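Local coordinates for ATP synthase epsilon chain (Caldalkalibacillus thermarum TA2.A1, PDB 5IK2), which forms the epsilon subunit of the F1 sector of ATP synthase, binds ATP and probably takes part in ATP synthesis driven by a proton gradient, at residues I24-E29 with K46-R51; L60-G65 with T81-E86; I88-A93 with V126-A131. The protein carries 2 engineered substitutions. All blocks are in the same frame, centred on the assembly; numbering follows the deposited sequence.

Contacts 1 and 2 are antiparallel strand pairings in the N-terminal beta-sandwich. Contact 3 joins the two C-terminal helices. Strands 48-54 and 57-64 are neighbours in the sheet, so contacts 1 and 2 lie one strand apart and meet through Val50 and Val63. Contact 2 is the buried one. Contact 1 is partly exposed, and long basic side chains do much of its packing. Contact 3 is partly buried and rests on van der Waals packing, mostly apolar, without hydrogen bonds between its segments. The salt bridge of Glu83 to Arg127 ties contact 2 to contact 3. Both residues bind ATP in another structure of this protein; no ATP is bound to this chain here.

Contact 1: residues I24-E29 with K46-R51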
loop_
_atom_site.group_PDB
_atom_site.type_symbol
_atom_site.label_atom_id
_atom_site.label_comp_id
_atom_site.label_asym_id
_atom_site.label_seq_id
_atom_site.Cartn_x
_atom_site.Cartn_y
_atom_site.Cartn_z
ATOM N N ILE H 24 2.344 -73.793 10.655
ATOM C CA ILE H 24 1.249 -74.296 11.482
ATOM C C ILE H 24 0.078 -73.316 11.384
ATOM O O ILE H 24 0.180 -72.175 11.843
ATOM C CB ILE H 24 1.669 -74.470 12.965
ATOM C CG1 ILE H 24 2.972 -75.283 13.100
ATOM C CG2 ILE H 24 0.544 -75.113 13.775
ATOM C CD1 ILE H 24 2.897 -76.716 12.603
ATOM N N ALA H 25 -1.021 -73.764 10.777
ATOM C CA ALA H 25 -2.226 -72.950 10.594
ATOM C C ALA H 25 -3.458 -73.722 11.057
ATOM O O ALA H 25 -3.558 -74.930 10.829
ATOM C CB ALA H 25 -2.372 -72.554 9.134
ATOM N N ARG H 26 -4.389 -73.017 11.700
ATOM C CA ARG H 26 -5.596 -73.632 12.257
ATOM C C ARG H 26 -6.748 -73.581 11.251
ATOM O O ARG H 26 -7.473 -72.589 11.166
ATOM C CB ARG H 26 -5.982 -72.949 13.572
ATOM C CG ARG H 26 -6.981 -73.735 14.412
ATOM C CD ARG H 26 -7.383 -72.964 15.655
ATOM N NE ARG H 26 -6.227 -72.627 16.490
ATOM C CZ ARG H 26 -6.223 -71.733 17.481
ATOM N NH1 ARG H 26 -7.321 -71.048 17.804
ATOM N NH2 ARG H 26 -5.097 -71.516 18.159
ATOM N N GLY H 27 -6.903 -74.662 10.489
ATOM C CA GLY H 27 -7.993 -74.790 9.524
ATOM C C GLY H 27 -9.341 -74.993 10.194
ATOM O O GLY H 27 -9.411 -75.355 11.373
ATOM N N VAL H 28 -10.410 -74.745 9.438
ATOM C CA VAL H 28 -11.786 -74.942 9.931
ATOM C C VAL H 28 -12.086 -76.390 10.356
ATOM O O VAL H 28 -12.872 -76.609 11.281
ATOM C CB VAL H 28 -12.864 -74.449 8.922
ATOM C CG1 VAL H 28 -12.868 -72.928 8.850
ATOM C CG2 VAL H 28 -12.685 -75.057 7.530
ATOM N N GLU H 29 -11.451 -77.360 9.691
ATOM C CA GLU H 29 -11.597 -78.785 10.019
ATOM C C GLU H 29 -10.548 -79.282 11.023
ATOM O O GLU H 29 -10.821 -80.202 11.795
ATOM C CB GLU H 29 -11.536 -79.637 8.743
ATOM C CG GLU H 29 -12.554 -79.257 7.670
ATOM C CD GLU H 29 -13.993 -79.285 8.168
ATOM O OE1 GLU H 29 -14.375 -80.265 8.844
ATOM O OE2 GLU H 29 -14.744 -78.327 7.881
ATOM N N LYS H 46 -9.657 -70.607 10.683
ATOM C CA LYS H 46 -10.278 -69.934 11.820
ATOM C C LYS H 46 -9.436 -68.721 12.186
ATOM O O LYS H 46 -8.237 -68.683 11.899
ATOM C CB LYS H 46 -10.373 -70.866 13.030
ATOM C CG LYS H 46 -11.285 -72.064 12.832
ATOM C CD LYS H 46 -11.285 -72.960 14.061
ATOM C CE LYS H 46 -12.202 -74.159 13.872
ATOM N NZ LYS H 46 -12.227 -75.046 15.068
ATOM N N THR H 47 -10.069 -67.733 12.814
ATOM C CA THR H 47 -9.355 -66.578 13.346
ATOM C C THR H 47 -8.466 -67.073 14.484
ATOM O O THR H 47 -8.957 -67.423 15.559
ATOM C CB THR H 47 -10.325 -65.481 13.832
ATOM O OG1 THR H 47 -11.066 -64.979 12.714
ATOM C CG2 THR H 47 -9.576 -64.324 14.492
ATOM N N ALA H 48 -7.161 -67.130 14.216
ATOM C CA ALA H 48 -6.186 -67.709 15.141
ATOM C C ALA H 48 -4.757 -67.292 14.766
ATOM O O ALA H 48 -4.542 -66.735 13.684
ATOM C CB ALA H 48 -6.314 -69.226 15.135
ATOM N N PRO H 49 -3.776 -67.540 15.662
ATOM C CA PRO H 49 -2.379 -67.285 15.291
ATOM C C PRO H 49 -1.847 -68.288 14.266
ATOM O O PRO H 49 -2.118 -69.484 14.384
ATOM C CB PRO H 49 -1.620 -67.434 16.621
ATOM C CG PRO H 49 -2.655 -67.332 17.685
ATOM C CD PRO H 49 -3.898 -67.906 17.084
ATOM N N VAL H 50 -1.112 -67.792 13.270
ATOM C CA VAL H 50 -0.386 -68.637 12.316
ATOM C C VAL H 50 1.073 -68.688 12.765
ATOM O O VAL H 50 1.748 -67.658 12.789
ATOM C CB VAL H 50 -0.475 -68.088 10.874
ATOM C CG1 VAL H 50 0.338 -68.951 9.909
ATOM C CG2 VAL H 50 -1.929 -68.004 10.423
ATOM N N ARG H 51 1.547 -69.880 13.121
ATOM C CA ARG H 51 2.900 -70.070 13.649
ATOM C C ARG H 51 3.832 -70.607 12.560
ATOM O O ARG H 51 3.572 -71.665 11.980
ATOM C CB ARG H 51 2.859 -71.006 14.864
ATOM C CG ARG H 51 4.220 -71.421 15.417
ATOM C CD ARG H 51 4.170 -71.731 16.910
ATOM N NE ARG H 51 2.929 -72.396 17.321
ATOM C CZ ARG H 51 2.652 -73.695 17.176
ATOM N NH1 ARG H 51 3.523 -74.537 16.616
ATOM N NH2 ARG H 51 1.477 -74.162 17.596
HETATM O O HOH W 1 -3.915 -70.219 12.194
#
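An antiparallel strand pair of the N-terminal beta-sandwich frays here into loop at the end of strand 19-26 and the start of strand 48-54. The short strands run at 161° to each other. Ile24 and Arg51 form a hydrogen-bonded pair: Ile24 N reaches Arg51 O at 2.8 Å, and Arg51 N reaches Ile24 O at 3.0 Å. Further on, a water takes the place of direct bonds. It accepts from Arg26 N and donates to Pro49 O, 2.9 Å from each. Beyond it Lys46 N bonds to Arg26 O at 3.0 Å.

The two arginines pack with their flat guanidinium groups, Lys46 with its aliphatic chain. Arg26 has CG anti to the backbone N (chi1 -164°) and bends at chi3, which carries its guanidinium over Ala48. The methyl CB of Ala48 lies under one face, toward the rim, 3.4 Å from Arg26 NH1. Arg51 and Ile24 lie side by side. One face of the Arg51 guanidinium is turned to Ile24, which sits off toward the rim, with CG1 3.6 Å from Arg51 NH1. The extended Lys46 chain runs past the loop, with CE 3.6 Å from Val28 O.

Strand 57-64 continues the sheet, with backbone bonds from Ala48 to Val63 and from Val50 to Ile61. Ala25 bonds to Leu32 on the other flank. Pro49 packs against Gln129 and Val130 of helix 114-133.

Contact 2: residues L60-G65 with T81-E86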
loop_
_atom_site.group_PDB
_atom_site.type_symbol
_atom_site.label_atom_id
_atom_site.label_comp_id
_atom_site.label_asym_id
_atom_site.label_seq_id
_atom_site.Cartn_x
_atom_site.Cartn_y
_atom_site.Cartn_z
ATOM N N LEU H 60 4.764 -65.762 15.349
ATOM C CA LEU H 60 3.298 -65.784 15.354
ATOM C C LEU H 60 2.763 -64.576 14.589
ATOM O O LEU H 60 3.210 -63.454 14.816
ATOM C CB LEU H 60 2.759 -65.749 16.787
ATOM C CG LEU H 60 3.179 -66.871 17.743
ATOM C CD1 LEU H 60 2.548 -66.655 19.109
ATOM C CD2 LEU H 60 2.804 -68.242 17.202
ATOM N N ILE H 61 1.816 -64.820 13.679
ATOM C CA ILE H 61 1.094 -63.764 12.967
ATOM C C ILE H 61 -0.384 -63.884 13.336
ATOM O O ILE H 61 -0.985 -64.941 13.149
ATOM C CB ILE H 61 1.248 -63.880 11.431
ATOM C CG1 ILE H 61 2.733 -63.915 11.029
ATOM C CG2 ILE H 61 0.532 -62.730 10.725
ATOM C CD1 ILE H 61 3.335 -65.304 10.957
ATOM N N ALA H 62 -0.958 -62.803 13.862
ATOM C CA ALA H 62 -2.386 -62.759 14.195
ATOM C C ALA H 62 -3.196 -62.634 12.909
ATOM O O ALA H 62 -3.158 -61.592 12.267
ATOM C CB ALA H 62 -2.680 -61.585 15.123
ATOM N N VAL H 63 -3.910 -63.698 12.538
ATOM C CA VAL H 63 -4.693 -63.743 11.294
ATOM C C VAL H 63 -6.185 -63.898 11.599
ATOM O O VAL H 63 -6.570 -64.731 12.424
ATOM C CB VAL H 63 -4.227 -64.905 10.381
ATOM C CG1 VAL H 63 -5.106 -65.022 9.135
ATOM C CG2 VAL H 63 -2.763 -64.715 9.995
ATOM N N SER H 64 -7.013 -63.096 10.925
ATOM C CA SER H 64 -8.474 -63.191 11.030
ATOM C C SER H 64 -9.121 -63.053 9.651
ATOM O O SER H 64 -8.696 -62.227 8.842
ATOM C CB SER H 64 -9.024 -62.119 11.980
ATOM O OG SER H 64 -9.084 -60.843 11.363
ATOM N N GLY H 65 -10.145 -63.867 9.399
ATOM C CA GLY H 65 -10.893 -63.834 8.146
ATOM C C GLY H 65 -10.048 -64.179 6.936
ATOM O O GLY H 65 -10.057 -63.445 5.944
ATOM N N THR H 81 -7.102 -59.345 7.865
ATOM C CA THR H 81 -6.045 -58.716 8.647
ATOM C C THR H 81 -4.968 -59.736 9.010
ATOM O O THR H 81 -5.266 -60.904 9.270
ATOM C CB THR H 81 -6.600 -58.085 9.936
ATOM O OG1 THR H 81 -7.331 -59.067 10.677
ATOM C CG2 THR H 81 -7.519 -56.923 9.609
ATOM N N ALA H 82 -3.719 -59.276 9.010
ATOM C CA ALA H 82 -2.566 -60.076 9.424
ATOM C C ALA H 82 -1.517 -59.146 10.032
ATOM O O ALA H 82 -1.104 -58.182 9.385
ATOM C CB ALA H 82 -1.995 -60.838 8.239
ATOM N N GLU H 83 -1.110 -59.416 11.273
ATOM C CA GLU H 83 -0.111 -58.591 11.958
ATOM C C GLU H 83 0.915 -59.430 12.709
ATOM O O GLU H 83 0.562 -60.401 13.380
ATOM C CB GLU H 83 -0.775 -57.630 12.952
ATOM C CG GLU H 83 -1.730 -56.609 12.338
ATOM C CD GLU H 83 -3.199 -57.008 12.378
ATOM O OE1 GLU H 83 -3.563 -57.995 13.052
ATOM O OE2 GLU H 83 -4.006 -56.307 11.733
ATOM N N LEU H 84 2.182 -59.029 12.598
ATOM C CA LEU H 84 3.258 -59.523 13.462
ATOM C C LEU H 84 3.094 -58.870 14.844
ATOM O O LEU H 84 2.399 -57.857 14.957
ATOM C CB LEU H 84 4.623 -59.152 12.870
ATOM C CG LEU H 84 4.969 -59.706 11.483
ATOM C CD1 LEU H 84 6.069 -58.877 10.837
ATOM C CD2 LEU H 84 5.376 -61.169 11.569
ATOM N N PRO H 85 3.731 -59.431 15.900
ATOM C CA PRO H 85 3.557 -58.886 17.260
ATOM C C PRO H 85 3.849 -57.386 17.405
ATOM O O PRO H 85 3.080 -56.672 18.053
ATOM C CB PRO H 85 4.554 -59.703 18.093
ATOM C CG PRO H 85 4.710 -60.979 17.345
ATOM C CD PRO H 85 4.668 -60.572 15.903
ATOM N N GLU H 86 4.941 -56.929 16.791
ATOM C CA GLU H 86 5.386 -55.529 16.895
ATOM C C GLU H 86 4.438 -54.483 16.282
ATOM O O GLU H 86 4.455 -53.325 16.703
ATOM C CB GLU H 86 6.807 -55.349 16.315
ATOM C CG GLU H 86 6.964 -55.565 14.803
ATOM C CD GLU H 86 7.498 -56.939 14.417
ATOM O OE1 GLU H 86 7.219 -57.928 15.135
ATOM O OE2 GLU H 86 8.191 -57.031 13.379
HETATM O O HOH W 2 -5.577 -60.017 12.382
#
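Thr81 OG1 is gripped by the Ser64 hydroxyl and by a water. Ser64 OG donates to it at 2.6 Å, and the water sits at the same distance. Both hydroxyls stand between their own backbone N and carbonyl carbon (chi1 78° for Ser64, 54° for Thr81), which turns them to each other on one face of the sheet. The water also donates to Ala62 O and to Glu83 OE1, 2.9 Å from each. It therefore links both strands and helps fix the carboxylate. The other carboxylate oxygen, Glu83 OE2, forms a salt bridge with Arg127 of helix 114-133. Ser64 OG also has a weak bond from Arg123. Thr81, Glu83, Arg123 and Arg127 all belong to the ATP site seen in another structure of this protein.

The frame for these groups is an antiparallel pairing of strand 81-83 with strand 57-64 in the beta-sandwich, close to where the chain leaves for the helices. Ala62 and Glu83 are a hydrogen-bonded pair, with Ala62 N to Glu83 O at 2.9 Å and a return bond from Glu83 N to Ala62 O. Ser64 N bonds to Thr81 O; the reverse bond is weak.

The opposite face is apolar. Ile61 CG2 meets Ala82 CB at 4.0 Å, and Val63 and Ala82 form a non-hydrogen-bonded pair. Ile61 lies alongside Leu84, and its CG1 touches Leu84 CD2 at 3.8 Å. Ile8 of strand 4-9 packs onto both Ile61 and Ala82. Past the strand, the Pro85 ring sets CD 3.4 Å from Leu60 O.

Contact 3: residues I88-A93 with V126-A131; sequences IAVEAA and VRLQVA. Engineered in segment 88-93: Ala89 (natural residue Asp), Ala92 (natural residue Arg).
Arg127 meets Ile88 with its aliphatic base and its backbone. Its CB is 3.9 Å from Ile88 CG2, and its carbonyl O is 3.5 Å from Ile88 CD1. The same oxygen takes the helix bond from Ala131 N. The Arg127 chain is extended from CG to NE and carries the guanidinium off to Glu83, where NH2 forms a salt bridge.

Leu128 comes next and reaches across to the other helix. Its CG is anti to the carbonyl carbon (chi1 -66°), which sends CD2 toward the first turn of helix 90-104. There it lies 3.9 Å from Ala93 CB and 4.0 Å from Val90 O.

Val130 presents CG1 to the tip of Ile88, 4.0 Å from CD1, and the two side chains cross at about a right angle. With an alanine at Ile88, Val130 CG1 and the Arg127 carbonyl would probably lose their neighbour, and a gap would open between the loop before helix 90-104 and the second helix. Val130 also packs on Leu60 and Ala62 of the sheet. Ala131 closes the row, its CB 4.0 Å from Val90 CG2.

Ala89, at the N-cap of helix 90-104, and Ala92 are engineered, replacing an aspartate and an arginine of the ATP site. Apolar packing between two adjacent helices, with the second laid against the beta-sandwich, is characteristic of the folded-down C-terminal hairpin of F1 epsilon subunits.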
loop_
_atom_site.group_PDB
_atom_site.type_symbol
_atom_site.label_atom_id
_atom_site.label_comp_id
_atom_site.label_asym_id
_atom_site.label_seq_id
_atom_site.Cartn_x
_atom_site.Cartn_y
_atom_site.Cartn_z
ATOM N N ILE H 88 0.963 -54.516 16.178
ATOM C CA ILE H 88 -0.402 -54.621 16.711
ATOM C C ILE H 88 -0.646 -53.491 17.713
ATOM O O ILE H 88 0.145 -53.302 18.641
ATOM C CB ILE H 88 -0.630 -55.986 17.412
ATOM C CG1 ILE H 88 -0.632 -57.119 16.377
ATOM C CG2 ILE H 88 -1.942 -56.002 18.198
ATOM C CD1 ILE H 88 -0.406 -58.499 16.961
ATOM N N ALA H 89 -1.745 -52.758 17.530
ATOM C CA ALA H 89 -2.179 -51.742 18.496
ATOM C C ALA H 89 -2.860 -52.428 19.688
ATOM O O ALA H 89 -4.001 -52.890 19.578
ATOM C CB ALA H 89 -3.118 -50.742 17.833
ATOM N N VAL H 90 -2.158 -52.486 20.819
ATOM C CA VAL H 90 -2.576 -53.300 21.971
ATOM C C VAL H 90 -3.792 -52.709 22.695
ATOM O O VAL H 90 -4.733 -53.440 23.015
ATOM C CB VAL H 90 -1.401 -53.532 22.958
ATOM C CG1 VAL H 90 -1.860 -54.257 24.223
ATOM C CG2 VAL H 90 -0.292 -54.322 22.273
ATOM N N GLU H 91 -3.768 -51.400 22.950
ATOM C CA GLU H 91 -4.885 -50.717 23.624
ATOM C C GLU H 91 -6.178 -50.727 22.801
ATOM O O GLU H 91 -7.269 -50.826 23.368
ATOM C CB GLU H 91 -4.507 -49.272 23.986
ATOM C CG GLU H 91 -3.417 -49.157 25.044
ATOM C CD GLU H 91 -3.831 -49.742 26.384
ATOM O OE1 GLU H 91 -4.874 -49.314 26.925
ATOM O OE2 GLU H 91 -3.115 -50.632 26.893
ATOM N N ALA H 92 -6.049 -50.623 21.479
ATOM C CA ALA H 92 -7.192 -50.733 20.570
ATOM C C ALA H 92 -7.837 -52.121 20.624
ATOM O O ALA H 92 -9.060 -52.239 20.535
ATOM C CB ALA H 92 -6.772 -50.404 19.143
ATOM N N ALA H 93 -7.009 -53.156 20.772
ATOM C CA ALA H 93 -7.483 -54.542 20.882
ATOM C C ALA H 93 -8.201 -54.817 22.205
ATOM O O ALA H 93 -9.183 -55.559 22.232
ATOM C CB ALA H 93 -6.326 -55.515 20.701
ATOM N N VAL H 126 -7.143 -62.740 19.420
ATOM C CA VAL H 126 -5.988 -63.278 18.686
ATOM C C VAL H 126 -4.870 -62.234 18.558
ATOM O O VAL H 126 -3.692 -62.582 18.651
ATOM C CB VAL H 126 -6.408 -63.833 17.301
ATOM C CG1 VAL H 126 -5.204 -64.136 16.414
ATOM C CG2 VAL H 126 -7.241 -65.094 17.481
ATOM N N ARG H 127 -5.240 -60.969 18.348
ATOM C CA ARG H 127 -4.272 -59.858 18.359
ATOM C C ARG H 127 -3.554 -59.703 19.707
ATOM O O ARG H 127 -2.365 -59.377 19.743
ATOM C CB ARG H 127 -4.949 -58.534 17.970
ATOM C CG ARG H 127 -5.126 -58.354 16.471
ATOM C CD ARG H 127 -5.991 -57.147 16.158
ATOM N NE ARG H 127 -6.037 -56.855 14.724
ATOM C CZ ARG H 127 -6.796 -55.915 14.156
ATOM N NH1 ARG H 127 -7.601 -55.146 14.889
ATOM N NH2 ARG H 127 -6.753 -55.742 12.839
ATOM N N LEU H 128 -4.279 -59.937 20.802
ATOM C CA LEU H 128 -3.706 -59.896 22.153
ATOM C C LEU H 128 -2.784 -61.087 22.443
ATOM O O LEU H 128 -1.743 -60.915 23.077
ATOM C CB LEU H 128 -4.814 -59.812 23.210
ATOM C CG LEU H 128 -5.631 -58.512 23.188
ATOM C CD1 LEU H 128 -6.977 -58.696 23.874
ATOM C CD2 LEU H 128 -4.859 -57.359 23.816
ATOM N N GLN H 129 -3.171 -62.281 21.987
ATOM C CA GLN H 129 -2.334 -63.491 22.118
ATOM C C GLN H 129 -0.967 -63.342 21.441
ATOM O O GLN H 129 0.061 -63.694 22.025
ATOM C CB GLN H 129 -3.041 -64.720 21.527
ATOM C CG GLN H 129 -4.167 -65.293 22.374
ATOM C CD GLN H 129 -4.904 -66.428 21.675
ATOM O OE1 GLN H 129 -4.294 -67.262 21.002
ATOM N NE2 GLN H 129 -6.225 -66.464 21.835
ATOM N N VAL H 130 -0.974 -62.827 20.213
ATOM C CA VAL H 130 0.252 -62.642 19.426
ATOM C C VAL H 130 1.097 -61.475 19.963
ATOM O O VAL H 130 2.324 -61.500 19.849
ATOM C CB VAL H 130 -0.069 -62.475 17.917
ATOM C CG1 VAL H 130 1.186 -62.173 17.103
ATOM C CG2 VAL H 130 -0.736 -63.739 17.385
ATOM N N ALA H 131 0.447 -60.469 20.552
ATOM C CA ALA H 131 1.152 -59.354 21.205
ATOM C C ALA H 131 1.881 -59.777 22.490
ATOM O O ALA H 131 2.975 -59.282 22.765
ATOM C CB ALA H 131 0.187 -58.215 21.499
#